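Local coordinates for DUF4974 domain-containing protein (Parabacteroides distasonis, PDB 4M0N) that probably acts as a membrane-bound anti-sigma factor of the FecR family, this chain being the part that holds its FecR and C-terminal FecR domains, at residues 30-33 with 39-42; 68-73 with 78-83; 87-92 with 107-112; 116-121 with 131-136; 216-219 with 224-227. The protein carries 1 engineered substitution. All coordinates share one frame; numbering follows the deposited sequence. Where two conformers were deposited one is given.

Interaction 1 of 5, residues 30-33 with 39-42; sequences HKQV and TVVH
Gln32 and His42 face each other as a non-hydrogen-bonded antiparallel pair, and their side chains run side by side. The Gln32 chain is extended, with CG opposite the backbone N (chi1 -175°). This lays CG over the centre of the His42 imidazole, 3.9 Å from the ring centroid, in a CH-pi contact. The Gln32 amide is turned about 40° from the ring plane. Its OE1 comes within 3.0 Å of His42 NE2, but the angle is too poor for a hydrogen bond. The other end of the amide, NE2, rests 3.7 Å from Val40 CG1.

Val33 and Val41 form the next pair, on the opposite face of the sheet. Two nearly straight backbone bonds join them, Val33 N to Val41 O and Val41 N to Val33 O, each 2.8 Å. Val33 CG1 lies 3.9 Å from Val41 CB, and both valines pack on Met49 of strand 48-51. The two strands are a beta hairpin at one margin of the FecR domain. The chemistry differs between the faces: Val33 and Val41 turn toward Met49 and the interior, while on the outer face Gln32 meets Val40 and His42 without a hydrogen bond.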
# COMPACT_ATOMS: atom_id res chain seq x y z
N HIS A 30 10.17 -7.80 3.04
CA HIS A 30 9.85 -7.46 1.65
C HIS A 30 10.29 -8.59 0.75
O HIS A 30 11.10 -9.47 1.13
CB HIS A 30 10.65 -6.29 1.10
CG HIS A 30 10.35 -4.96 1.70
ND1 HIS A 30 11.16 -3.87 1.46
CD2 HIS A 30 9.38 -4.54 2.53
CE1 HIS A 30 10.69 -2.83 2.14
NE2 HIS A 30 9.61 -3.22 2.80
N LYS A 31 9.84 -8.52 -0.49
CA LYS A 31 10.35 -9.40 -1.53
C LYS A 31 10.40 -8.60 -2.81
O LYS A 31 9.69 -7.58 -2.99
CB LYS A 31 9.50 -10.65 -1.73
CG LYS A 31 9.44 -11.63 -0.56
CD LYS A 31 10.70 -12.43 -0.28
CE LYS A 31 10.47 -13.37 0.90
NZ LYS A 31 9.31 -14.31 0.68
N GLN A 32 11.28 -9.03 -3.68
CA GLN A 32 11.40 -8.42 -4.99
C GLN A 32 11.44 -9.58 -5.93
O GLN A 32 12.15 -10.57 -5.70
CB GLN A 32 12.63 -7.51 -5.14
CG GLN A 32 12.68 -6.76 -6.49
CD GLN A 32 13.98 -5.99 -6.72
OE1 GLN A 32 14.46 -5.28 -5.83
NE2 GLN A 32 14.55 -6.12 -7.92
N VAL A 33 10.67 -9.48 -6.99
CA VAL A 33 10.64 -10.52 -7.99
C VAL A 33 10.62 -9.93 -9.38
O VAL A 33 10.05 -8.87 -9.62
CB VAL A 33 9.46 -11.49 -7.78
CG1 VAL A 33 8.15 -10.79 -8.02
CG2 VAL A 33 9.58 -12.71 -8.68
N THR A 39 9.10 -7.49 -15.99
CA THR A 39 8.52 -6.58 -15.02
C THR A 39 9.08 -6.87 -13.63
O THR A 39 9.14 -8.02 -13.21
CB THR A 39 6.99 -6.72 -15.03
OG1 THR A 39 6.47 -6.18 -16.25
CG2 THR A 39 6.35 -6.03 -13.80
N VAL A 40 9.47 -5.83 -12.91
CA VAL A 40 9.99 -5.96 -11.57
C VAL A 40 8.86 -5.60 -10.62
O VAL A 40 8.19 -4.57 -10.80
CB VAL A 40 11.16 -5.00 -11.32
CG1 VAL A 40 11.62 -5.07 -9.86
CG2 VAL A 40 12.31 -5.39 -12.22
N VAL A 41 8.63 -6.46 -9.65
CA VAL A 41 7.64 -6.20 -8.65
C VAL A 41 8.30 -6.23 -7.26
O VAL A 41 9.00 -7.21 -6.92
CB VAL A 41 6.52 -7.28 -8.64
CG1 VAL A 41 5.42 -6.86 -7.69
CG2 VAL A 41 5.99 -7.55 -10.07
N HIS A 42 8.11 -5.17 -6.50
CA HIS A 42 8.52 -5.12 -5.09
C HIS A 42 7.27 -5.33 -4.26
O HIS A 42 6.27 -4.61 -4.45
CB HIS A 42 9.06 -3.76 -4.74
CG HIS A 42 10.40 -3.47 -5.31
ND1 HIS A 42 10.60 -3.13 -6.64
CD2 HIS A 42 11.61 -3.38 -4.72
CE1 HIS A 42 11.88 -2.89 -6.84
NE2 HIS A 42 12.52 -3.01 -5.69

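Interaction 2 of 5, residues 68-73 with 78-83; sequences AFFNVM and KPFIVR
Phe70 meets Val82 and Phe80 in a wholly apolar, buried contact between strands 68-72 and 80-83. The short strand axes are 9.8 Å apart and run nearly antiparallel, at 167°. That spacing belongs to strands of two facing sheets, so side chains alone bridge the gap.

The Phe70 side chain leaves its strand with CG opposite the carbonyl carbon (chi1 -63°). This presents one ring face to Val82, which arrives from the opposite direction. Val82 CG2 sits over the ring centre, 3.5 Å from the centroid and nearly on the ring normal. Val82 CG1 touches the same ring near CZ and CE1.

Phe80 takes a different first torsion, with CG opposite the backbone N (chi1 -170°). Its ring thereby reaches Val72, whose two methyls both lie on one side of the ring plane. Val72 CG1 is 3.6 Å from Phe80 CB, while CG2 lies over the ring face, displaced toward the rim. The two phenylalanine side chains cross at about a right angle, with Phe70 CD2 3.9 Å from Phe80 CE1. Val82 CG2 also lies at the edge of the Phe80 ring, in its plane.

Phe96 on strand 94-100 and Val91 on strand 88-91 continue this core. Strand 67-72 belongs to one seven-stranded sheet and strand 80-83 to the other, packed face to face as in a beta sandwich.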
# COMPACT_ATOMS: atom_id res chain seq x y z
N ALA A 68 2.13 -3.63 -3.53
CA ALA A 68 3.27 -3.90 -4.39
C ALA A 68 3.52 -2.73 -5.30
O ALA A 68 2.58 -2.03 -5.70
CB ALA A 68 3.00 -5.14 -5.24
N PHE A 69 4.79 -2.54 -5.62
CA PHE A 69 5.22 -1.55 -6.61
C PHE A 69 5.64 -2.33 -7.85
O PHE A 69 6.55 -3.18 -7.79
CB PHE A 69 6.36 -0.73 -6.07
CG PHE A 69 6.82 0.33 -7.02
CD1 PHE A 69 6.02 1.43 -7.26
CD2 PHE A 69 7.98 0.18 -7.71
CE1 PHE A 69 6.41 2.41 -8.17
CE2 PHE A 69 8.38 1.15 -8.63
CZ PHE A 69 7.59 2.24 -8.85
N PHE A 70 5.01 -1.99 -8.97
CA PHE A 70 5.26 -2.58 -10.26
C PHE A 70 6.02 -1.64 -11.19
O PHE A 70 5.64 -0.48 -11.35
CB PHE A 70 3.92 -2.89 -10.92
CG PHE A 70 3.11 -3.90 -10.18
CD1 PHE A 70 2.32 -3.50 -9.12
CD2 PHE A 70 3.13 -5.23 -10.55
CE1 PHE A 70 1.60 -4.43 -8.41
CE2 PHE A 70 2.42 -6.17 -9.86
CZ PHE A 70 1.66 -5.76 -8.78
N ASN A 71 7.11 -2.12 -11.78
CA ASN A 71 7.75 -1.39 -12.86
C ASN A 71 7.58 -2.25 -14.09
O ASN A 71 8.35 -3.18 -14.33
CB ASN A 71 9.21 -1.13 -12.54
CG ASN A 71 9.88 -0.25 -13.57
OD1 ASN A 71 9.38 -0.06 -14.65
ND2 ASN A 71 11.05 0.25 -13.24
N VAL A 72 6.51 -1.96 -14.84
CA VAL A 72 6.10 -2.79 -15.95
C VAL A 72 6.83 -2.52 -17.24
O VAL A 72 6.81 -1.41 -17.75
CB VAL A 72 4.57 -2.70 -16.19
CG1 VAL A 72 4.17 -3.52 -17.43
CG2 VAL A 72 3.83 -3.19 -14.97
N MET A 73 7.47 -3.57 -17.76
CA MET A 73 8.10 -3.56 -19.06
C MET A 73 7.10 -3.26 -20.18
O MET A 73 6.06 -3.89 -20.27
CB MET A 73 8.75 -4.92 -19.29
CG MET A 73 10.14 -5.05 -18.68
SD MET A 73 11.42 -4.19 -19.64
CE MET A 73 10.87 -4.48 -21.30
N LYS A 78 0.50 -6.05 -25.46
CA LYS A 78 0.13 -6.99 -24.41
C LYS A 78 -0.03 -6.22 -23.10
O LYS A 78 0.93 -6.01 -22.37
CB LYS A 78 1.22 -8.06 -24.29
CG LYS A 78 0.73 -9.43 -23.88
CD LYS A 78 1.84 -10.45 -24.06
CE LYS A 78 1.56 -11.75 -23.31
NZ LYS A 78 2.70 -12.71 -23.44
N PRO A 79 -1.25 -5.74 -22.82
CA PRO A 79 -1.44 -4.99 -21.60
C PRO A 79 -1.11 -5.83 -20.38
O PRO A 79 -1.25 -7.07 -20.41
CB PRO A 79 -2.94 -4.67 -21.61
CG PRO A 79 -3.34 -4.74 -23.04
CD PRO A 79 -2.48 -5.81 -23.64
N PHE A 80 -0.66 -5.16 -19.33
CA PHE A 80 -0.35 -5.79 -18.06
C PHE A 80 -1.49 -5.41 -17.12
O PHE A 80 -1.82 -4.24 -17.03
CB PHE A 80 0.96 -5.21 -17.52
CG PHE A 80 1.50 -5.93 -16.33
CD1 PHE A 80 1.01 -5.67 -15.05
CD2 PHE A 80 2.53 -6.85 -16.49
CE1 PHE A 80 1.53 -6.34 -13.96
CE2 PHE A 80 3.04 -7.54 -15.40
CZ PHE A 80 2.55 -7.28 -14.13
N ILE A 81 -2.06 -6.40 -16.43
CA ILE A 81 -3.16 -6.13 -15.50
C ILE A 81 -2.82 -6.62 -14.11
O ILE A 81 -2.50 -7.82 -13.89
CB ILE A 81 -4.46 -6.77 -15.98
CG1 ILE A 81 -4.89 -6.17 -17.31
CG2 ILE A 81 -5.53 -6.59 -14.90
CD1 ILE A 81 -6.18 -6.74 -17.87
N VAL A 82 -2.88 -5.71 -13.15
CA VAL A 82 -2.81 -6.11 -11.76
C VAL A 82 -4.26 -6.20 -11.28
O VAL A 82 -4.96 -5.19 -11.21
CB VAL A 82 -2.04 -5.11 -10.89
CG1 VAL A 82 -2.13 -5.55 -9.42
CG2 VAL A 82 -0.60 -4.98 -11.36
N ARG A 83 -4.70 -7.40 -10.98
CA ARG A 83 -6.07 -7.66 -10.56
C ARG A 83 -6.14 -7.76 -9.06
O ARG A 83 -5.57 -8.68 -8.43
CB ARG A 83 -6.61 -8.94 -11.19
CG ARG A 83 -8.00 -9.35 -10.72
CD ARG A 83 -8.67 -10.22 -11.77
NE ARG A 83 -8.91 -9.45 -12.97
CZ ARG A 83 -9.07 -9.96 -14.19
NH1 ARG A 83 -9.09 -11.28 -14.38
NH2 ARG A 83 -9.28 -9.14 -15.21

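Interaction 3 of 5, residues 87-92 with 107-112; sequences ADVKVL and MAVSVR
Val89 and Val109 meet tip to tip through one methyl each, CG2 to CG2 at 3.8 Å. Both valines have the same first torsion, near 180°. In each, CG2 therefore lies opposite the carbonyl carbon and beside the backbone N, and the two matching methyls come together. The second pair is Ala87 with Met107. Here the methionine does the reaching. Its CG starts opposite the backbone N, and the chain then bends at chi2 (-93°). The bend carries CE to 4.0 Å from Ala87 CB. The methionine thus reaches the short alanine although the CA atoms of Ala87 and Met107 are 9.4 Å apart. The CA atoms of Val89 and Val109 are closer, at 8.1 Å. All four residues are buried, and the contact is purely apolar.

Strand 88-91 belongs to one sheet of the FecR domain and strand 106-111 to the other, so these side chains lie in the interior between the two sheets of a beta sandwich.

Further out, Phe96 and Val116 also pack on Val89. Met120 lies against Ala87, and Ala100, Thr84 and Gln86 lie against Met107. Each strand is held in place by its own sheet. Val89 is bonded through its backbone to Val82, while the flanking Asp88 and Lys90 are bonded to Asp119 and Glu117. The carboxylate of Asp88 forms a salt bridge with Arg83. On the other strand, the hydroxyl of Ser110 is hydrogen-bonded to Gln132 NE2.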
# COMPACT_ATOMS: atom_id res chain seq x y z
N ALA A 87 -10.36 -3.64 -8.00
CA ALA A 87 -10.02 -2.96 -9.24
C ALA A 87 -9.02 -3.72 -10.03
O ALA A 87 -8.17 -4.40 -9.49
CB ALA A 87 -9.42 -1.60 -8.94
N ASP A 88 -9.10 -3.54 -11.33
CA ASP A 88 -7.99 -3.90 -12.18
C ASP A 88 -7.17 -2.67 -12.48
O ASP A 88 -7.73 -1.62 -12.85
CB ASP A 88 -8.47 -4.46 -13.52
CG ASP A 88 -9.01 -5.89 -13.46
OD1 ASP A 88 -8.83 -6.59 -12.46
OD2 ASP A 88 -9.55 -6.37 -14.49
N VAL A 89 -5.85 -2.80 -12.44
CA VAL A 89 -4.99 -1.73 -12.86
C VAL A 89 -4.31 -2.18 -14.14
O VAL A 89 -3.57 -3.17 -14.14
CB VAL A 89 -3.95 -1.40 -11.78
CG1 VAL A 89 -3.06 -0.27 -12.23
CG2 VAL A 89 -4.66 -1.13 -10.46
N LYS A 90 -4.54 -1.43 -15.22
CA LYS A 90 -4.14 -1.84 -16.57
C LYS A 90 -3.14 -0.87 -17.16
O LYS A 90 -3.37 0.35 -17.15
CB LYS A 90 -5.39 -1.89 -17.40
CG LYS A 90 -5.21 -2.41 -18.79
CD LYS A 90 -6.58 -2.52 -19.45
CE LYS A 90 -6.47 -3.19 -20.80
NZ LYS A 90 -5.67 -2.37 -21.74
N VAL A 91 -2.00 -1.37 -17.63
CA VAL A 91 -1.02 -0.52 -18.22
C VAL A 91 -0.44 -1.17 -19.47
O VAL A 91 -0.56 -2.39 -19.66
CB VAL A 91 0.14 -0.13 -17.27
CG1 VAL A 91 -0.36 0.42 -15.94
CG2 VAL A 91 1.11 -1.29 -17.06
N LEU A 92 0.23 -0.36 -20.28
CA LEU A 92 1.10 -0.92 -21.32
C LEU A 92 2.56 -0.91 -20.87
O LEU A 92 3.32 -1.83 -21.15
CB LEU A 92 0.95 -0.12 -22.60
CG LEU A 92 -0.46 0.04 -23.14
CD1 LEU A 92 -0.40 0.85 -24.44
CD2 LEU A 92 -1.12 -1.30 -23.39
N MET A 107 -7.88 1.52 -0.26
CA MET A 107 -7.04 1.01 -1.31
C MET A 107 -6.58 2.20 -2.16
O MET A 107 -7.32 3.16 -2.31
CB MET A 107 -7.87 0.03 -2.13
CG MET A 107 -7.22 -0.54 -3.36
SD MET A 107 -7.55 0.37 -4.87
CE MET A 107 -6.90 -0.88 -5.98
N ALA A 108 -5.34 2.18 -2.61
CA ALA A 108 -4.83 3.30 -3.40
C ALA A 108 -3.88 2.84 -4.48
O ALA A 108 -3.02 1.97 -4.26
CB ALA A 108 -4.12 4.33 -2.54
N VAL A 109 -4.03 3.47 -5.64
CA VAL A 109 -3.13 3.29 -6.76
C VAL A 109 -2.47 4.62 -7.07
O VAL A 109 -3.14 5.64 -7.19
CB VAL A 109 -3.90 2.80 -8.01
CG1 VAL A 109 -2.99 2.69 -9.22
CG2 VAL A 109 -4.61 1.48 -7.71
N SER A 110 -1.14 4.61 -7.12
CA SER A 110 -0.34 5.84 -7.21
C SER A 110 0.69 5.66 -8.31
O SER A 110 1.44 4.68 -8.30
CB SER A 110 0.38 6.10 -5.90
OG SER A 110 -0.49 6.05 -4.77
N VAL A 111 0.72 6.58 -9.27
CA VAL A 111 1.54 6.41 -10.47
C VAL A 111 2.86 7.14 -10.31
O VAL A 111 2.89 8.31 -9.96
CB VAL A 111 0.83 6.96 -11.73
CG1 VAL A 111 1.69 6.73 -12.96
CG2 VAL A 111 -0.55 6.33 -11.88
N ARG A 112 3.95 6.42 -10.52
CA ARG A 112 5.27 7.02 -10.50
C ARG A 112 5.72 7.47 -11.89
O ARG A 112 6.19 8.59 -12.08
CB ARG A 112 6.28 6.04 -9.94
CG ARG A 112 7.68 6.60 -9.80
CD ARG A 112 7.87 7.19 -8.42
NE ARG A 112 9.24 7.60 -8.14
CZ ARG A 112 9.78 8.75 -8.52
NH1 ARG A 112 9.09 9.67 -9.19
NH2 ARG A 112 11.05 9.01 -8.20

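Interaction 4 of 5, residues 116-121 with 131-136; sequences VEVDMP and EQIIVN. With EDO (1,2-ethanediol), chain C.
The backbones of strands 116-120 and 131-136 stay well apart, with CA atoms 8.3 Å apart at Val118 and Ile133 and 9.7 Å apart at Met120 and Val135. The side chains close this gap.

Val118 and Ile133 reach toward each other, tip to tip. Ile133 CG1 stands opposite the carbonyl carbon (chi1 -73°), and chi2 of 163° extends the chain. Ile133 CD1 then touches Val118 CG2 at 3.8 Å and lies equally close to Val118 CB. Ile133 was modelled in two conformers, so this account holds for one of them. Met120 and Val135 instead slide past each other in opposite directions. With CG opposite the carbonyl carbon (chi1 -68°) and chi2 extended, Met120 SD is set 3.8 Å from Val135 CG2.

Met125 and Leu127 of strand 123-127 also pack on Ile133, and Val109 of strand 106-111, the neighbour of strand 131-136, packs on Val118. Beyond the core, a 1,2-ethanediol, probably from the crystallisation liquor, lies beside Ile134 and Asn136. Asn136 ND2 gives its O1 a weak hydrogen bond of 3.3 Å, and Ile134 CG2 is 3.4 Å from its C2. Glu141 also binds this molecule.

Alternate residues of each strand point inward while those between them point out. Strand 116-120 sits between strands 88-91 and 123-127, and strand 131-136 between 106-111 and 142-146; these are the two facing layers of a beta sandwich.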
# COMPACT_ATOMS: atom_id res chain seq x y z
N VAL A 116 -1.60 4.92 -16.41
CA VAL A 116 -2.23 3.79 -15.78
C VAL A 116 -3.76 3.93 -15.88
O VAL A 116 -4.30 5.01 -15.63
CB VAL A 116 -1.81 3.75 -14.30
CG1 VAL A 116 -2.54 2.69 -13.56
CG2 VAL A 116 -0.29 3.57 -14.20
N GLU A 117 -4.44 2.84 -16.21
CA GLU A 117 -5.92 2.84 -16.19
C GLU A 117 -6.39 2.01 -15.01
O GLU A 117 -5.92 0.91 -14.81
CB GLU A 117 -6.48 2.22 -17.47
CG GLU A 117 -7.99 2.22 -17.56
CD GLU A 117 -8.54 1.73 -18.90
OE1 GLU A 117 -8.20 2.32 -19.94
OE2 GLU A 117 -9.33 0.76 -18.91
N VAL A 118 -7.32 2.54 -14.23
CA VAL A 118 -7.88 1.83 -13.12
C VAL A 118 -9.33 1.55 -13.41
O VAL A 118 -10.15 2.46 -13.51
CB VAL A 118 -7.75 2.65 -11.82
CG1 VAL A 118 -8.32 1.86 -10.65
CG2 VAL A 118 -6.28 3.01 -11.56
N ASP A 119 -9.66 0.26 -13.50
CA ASP A 119 -10.97 -0.16 -13.87
C ASP A 119 -11.65 -0.75 -12.65
O ASP A 119 -11.20 -1.74 -12.09
CB ASP A 119 -10.90 -1.23 -14.95
CG ASP A 119 -10.22 -0.77 -16.20
OD1 ASP A 119 -10.45 0.38 -16.63
OD2 ASP A 119 -9.45 -1.58 -16.79
N MET A 120 -12.78 -0.15 -12.30
CA MET A 120 -13.60 -0.56 -11.16
C MET A 120 -15.01 -0.80 -11.72
O MET A 120 -15.32 -0.42 -12.84
CB MET A 120 -13.60 0.55 -10.08
CG MET A 120 -12.25 0.76 -9.36
SD MET A 120 -12.01 2.41 -8.70
CE MET A 120 -11.84 3.42 -10.19
N PRO A 121 -15.86 -1.49 -10.95
CA PRO A 121 -17.16 -1.88 -11.48
C PRO A 121 -17.93 -0.73 -12.14
O PRO A 121 -18.46 -0.86 -13.25
CB PRO A 121 -17.88 -2.41 -10.23
CG PRO A 121 -16.77 -2.96 -9.39
CD PRO A 121 -15.64 -1.98 -9.58
N GLU A 131 -0.39 11.30 -9.72
CA GLU A 131 -1.81 11.21 -9.46
C GLU A 131 -2.09 9.88 -8.76
O GLU A 131 -1.32 8.93 -8.85
CB GLU A 131 -2.60 11.29 -10.77
CG GLU A 131 -2.37 12.59 -11.51
CD GLU A 131 -3.36 12.77 -12.67
OE1 GLU A 131 -3.63 11.76 -13.37
OE2 GLU A 131 -3.85 13.91 -12.85
N GLN A 132 -3.19 9.86 -8.03
CA GLN A 132 -3.54 8.74 -7.22
C GLN A 132 -5.04 8.59 -7.19
O GLN A 132 -5.75 9.58 -7.28
CB GLN A 132 -3.04 9.06 -5.79
CG GLN A 132 -3.40 8.16 -4.67
CD GLN A 132 -2.79 8.66 -3.38
OE1 GLN A 132 -3.25 9.66 -2.77
NE2 GLN A 132 -1.77 7.98 -2.96
N ILE A 133 -5.50 7.36 -7.04
CA ILE A 133 -6.90 7.07 -6.73
C ILE A 133 -6.94 6.37 -5.38
O ILE A 133 -6.12 5.48 -5.10
CB ILE A 133 -7.53 6.17 -7.79
CG1 ILE A 133 -7.76 7.00 -9.07
CG2 ILE A 133 -8.82 5.53 -7.29
CD1 ILE A 133 -7.99 6.10 -10.24
N ILE A 134 -7.84 6.83 -4.52
CA ILE A 134 -8.07 6.22 -3.23
C ILE A 134 -9.48 5.69 -3.27
O ILE A 134 -10.43 6.45 -3.54
CB ILE A 134 -7.88 7.21 -2.06
CG1 ILE A 134 -6.47 7.86 -2.12
CG2 ILE A 134 -8.14 6.50 -0.73
CD1 ILE A 134 -6.16 8.84 -1.00
N VAL A 135 -9.63 4.39 -2.99
CA VAL A 135 -10.94 3.77 -2.84
C VAL A 135 -11.18 3.48 -1.37
O VAL A 135 -10.34 2.90 -0.70
CB VAL A 135 -11.04 2.45 -3.64
CG1 VAL A 135 -12.33 1.69 -3.35
CG2 VAL A 135 -10.93 2.74 -5.12
N ASN A 136 -12.34 3.87 -0.89
CA ASN A 136 -12.67 3.57 0.49
C ASN A 136 -13.52 2.27 0.48
O ASN A 136 -14.62 2.20 -0.04
CB ASN A 136 -13.37 4.78 1.10
CG ASN A 136 -13.55 4.67 2.59
OD1 ASN A 136 -14.03 3.66 3.09
ND2 ASN A 136 -13.18 5.70 3.31
C1 EDO C . -12.33 8.26 -0.11
O1 EDO C . -13.02 8.20 1.15
C2 EDO C . -10.84 8.37 0.13
O2 EDO C . -10.55 9.45 1.02

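Interaction 5 of 5, residues 216-219 with 224-227; sequences IRYR and RIVL
Arg219 and Val226 are joined by two backbone hydrogen bonds, as a hydrogen-bonded antiparallel pair. Arg219 N gives to Val226 O at 3.1 Å. Val226 N gives back to Arg219 O at 3.0 Å and almost straight, at 176°. The Arg219 side chain lies alongside Val226. Its CG sits between the backbone N and the carbonyl carbon (chi1 59°), and a bend at chi3 brings NH1 to 3.8 Å from Val226 CB. The guanidinium charge is met by a salt bridge to Glu221 and a cation-pi contact with Tyr228.

On the opposite face, Tyr218 pairs with Leu227. Tyr218 CB is 3.4 Å from Leu227 CD2 and also touches Ile225 CG2 at 4.0 Å. The ring end leads away from the strand, where Asn208 takes the hydroxyl in a hydrogen bond. Ile216 CG2 packs 3.9 Å from Leu227 CB at the start of the hairpin.

The hairpin belongs to the C-terminal FecR domain. Strand 224-228 lies between strand 217-221 and the parallel strand 182-184, and Ile182 and Leu184 touch Leu227. Helix 203-214 covers the Tyr218 face through Leu207 and Leu203.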
# COMPACT_ATOMS: atom_id res chain seq x y z
N ILE A 216 -1.17 11.04 21.50
CA ILE A 216 -1.37 9.60 21.66
C ILE A 216 -0.14 8.97 22.34
O ILE A 216 0.98 9.16 21.88
CB ILE A 216 -1.63 8.93 20.29
CG1 ILE A 216 -2.97 9.42 19.72
CG2 ILE A 216 -1.65 7.40 20.40
CD1 ILE A 216 -3.09 9.20 18.23
N ARG A 217 -0.36 8.25 23.44
CA ARG A 217 0.72 7.53 24.11
C ARG A 217 0.64 6.06 23.77
O ARG A 217 -0.37 5.58 23.21
CB ARG A 217 0.66 7.71 25.63
CG ARG A 217 1.09 9.09 26.11
CD ARG A 217 1.02 9.23 27.62
NE ARG A 217 0.89 10.64 27.98
CZ ARG A 217 1.90 11.50 28.13
NH1 ARG A 217 3.16 11.11 27.99
NH2 ARG A 217 1.64 12.77 28.43
N TYR A 218 1.70 5.34 24.08
CA TYR A 218 1.72 3.89 23.90
C TYR A 218 2.38 3.18 25.09
O TYR A 218 3.29 3.72 25.70
CB TYR A 218 2.47 3.54 22.62
CG TYR A 218 3.94 3.93 22.64
CD1 TYR A 218 4.34 5.24 22.38
CD2 TYR A 218 4.92 2.98 22.93
CE1 TYR A 218 5.67 5.59 22.38
CE2 TYR A 218 6.25 3.32 22.94
CZ TYR A 218 6.62 4.63 22.66
OH TYR A 218 7.96 4.96 22.67
N ARG A 219 1.88 1.99 25.41
CA ARG A 219 2.58 1.09 26.33
C ARG A 219 2.63 -0.35 25.82
O ARG A 219 1.72 -0.81 25.12
CB ARG A 219 1.94 1.12 27.72
CG ARG A 219 0.48 0.72 27.75
CD ARG A 219 -0.16 0.91 29.11
NE ARG A 219 -1.49 1.50 28.96
CZ ARG A 219 -2.57 0.85 28.54
NH1 ARG A 219 -2.52 -0.44 28.22
NH2 ARG A 219 -3.72 1.51 28.44
N ARG A 224 1.99 -7.11 22.81
CA ARG A 224 0.95 -6.19 22.37
C ARG A 224 1.43 -4.78 22.68
O ARG A 224 1.91 -4.53 23.79
CB ARG A 224 -0.34 -6.50 23.13
CG ARG A 224 -1.62 -6.18 22.37
CD ARG A 224 -2.84 -6.43 23.25
NE ARG A 224 -4.02 -6.79 22.47
CZ ARG A 224 -5.22 -7.06 22.99
NH1 ARG A 224 -5.42 -7.01 24.31
NH2 ARG A 224 -6.23 -7.37 22.19
N ILE A 225 1.33 -3.88 21.71
CA ILE A 225 1.42 -2.46 22.01
C ILE A 225 0.02 -1.90 21.96
O ILE A 225 -0.72 -2.13 21.00
CB ILE A 225 2.33 -1.69 21.02
CG1 ILE A 225 3.78 -2.14 21.18
CG2 ILE A 225 2.23 -0.19 21.28
CD1 ILE A 225 4.72 -1.49 20.19
N VAL A 226 -0.34 -1.15 23.00
CA VAL A 226 -1.66 -0.51 23.12
C VAL A 226 -1.50 1.00 23.05
O VAL A 226 -0.68 1.57 23.76
CB VAL A 226 -2.34 -0.88 24.44
CG1 VAL A 226 -3.71 -0.21 24.55
CG2 VAL A 226 -2.46 -2.39 24.59
N LEU A 227 -2.28 1.65 22.18
CA LEU A 227 -2.25 3.10 22.06
C LEU A 227 -3.39 3.68 22.86
O LEU A 227 -4.47 3.08 22.93
CB LEU A 227 -2.40 3.54 20.60
CG LEU A 227 -1.32 3.08 19.62
CD1 LEU A 227 -1.50 3.73 18.24
CD2 LEU A 227 0.08 3.37 20.16

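How the interactions relate
Interactions 1 to 4 all lie in the beta sandwich, and 2, 3 and 4 bridge its two sheets. Interaction 1, a hairpin within one sheet, continues into interaction 2 through backbone bonds such as His42 O to Phe69 N, 2.8 Å. Interactions 2 and 3, about 8 Å apart between centres, are linked by neighbouring strands 80-83 and 88-91. Interactions 3 and 4, about 6 Å apart between centres, are joined in both sheets, by Lys90 N to Glu117 O and Met107 O to Val135 N. Interaction 5 is in the C-terminal domain, about 33 to 38 Å away, centre to centre. The bound magnesium ion is about 12 Å from the Lys31 side chain and 13 Å from that of Met107.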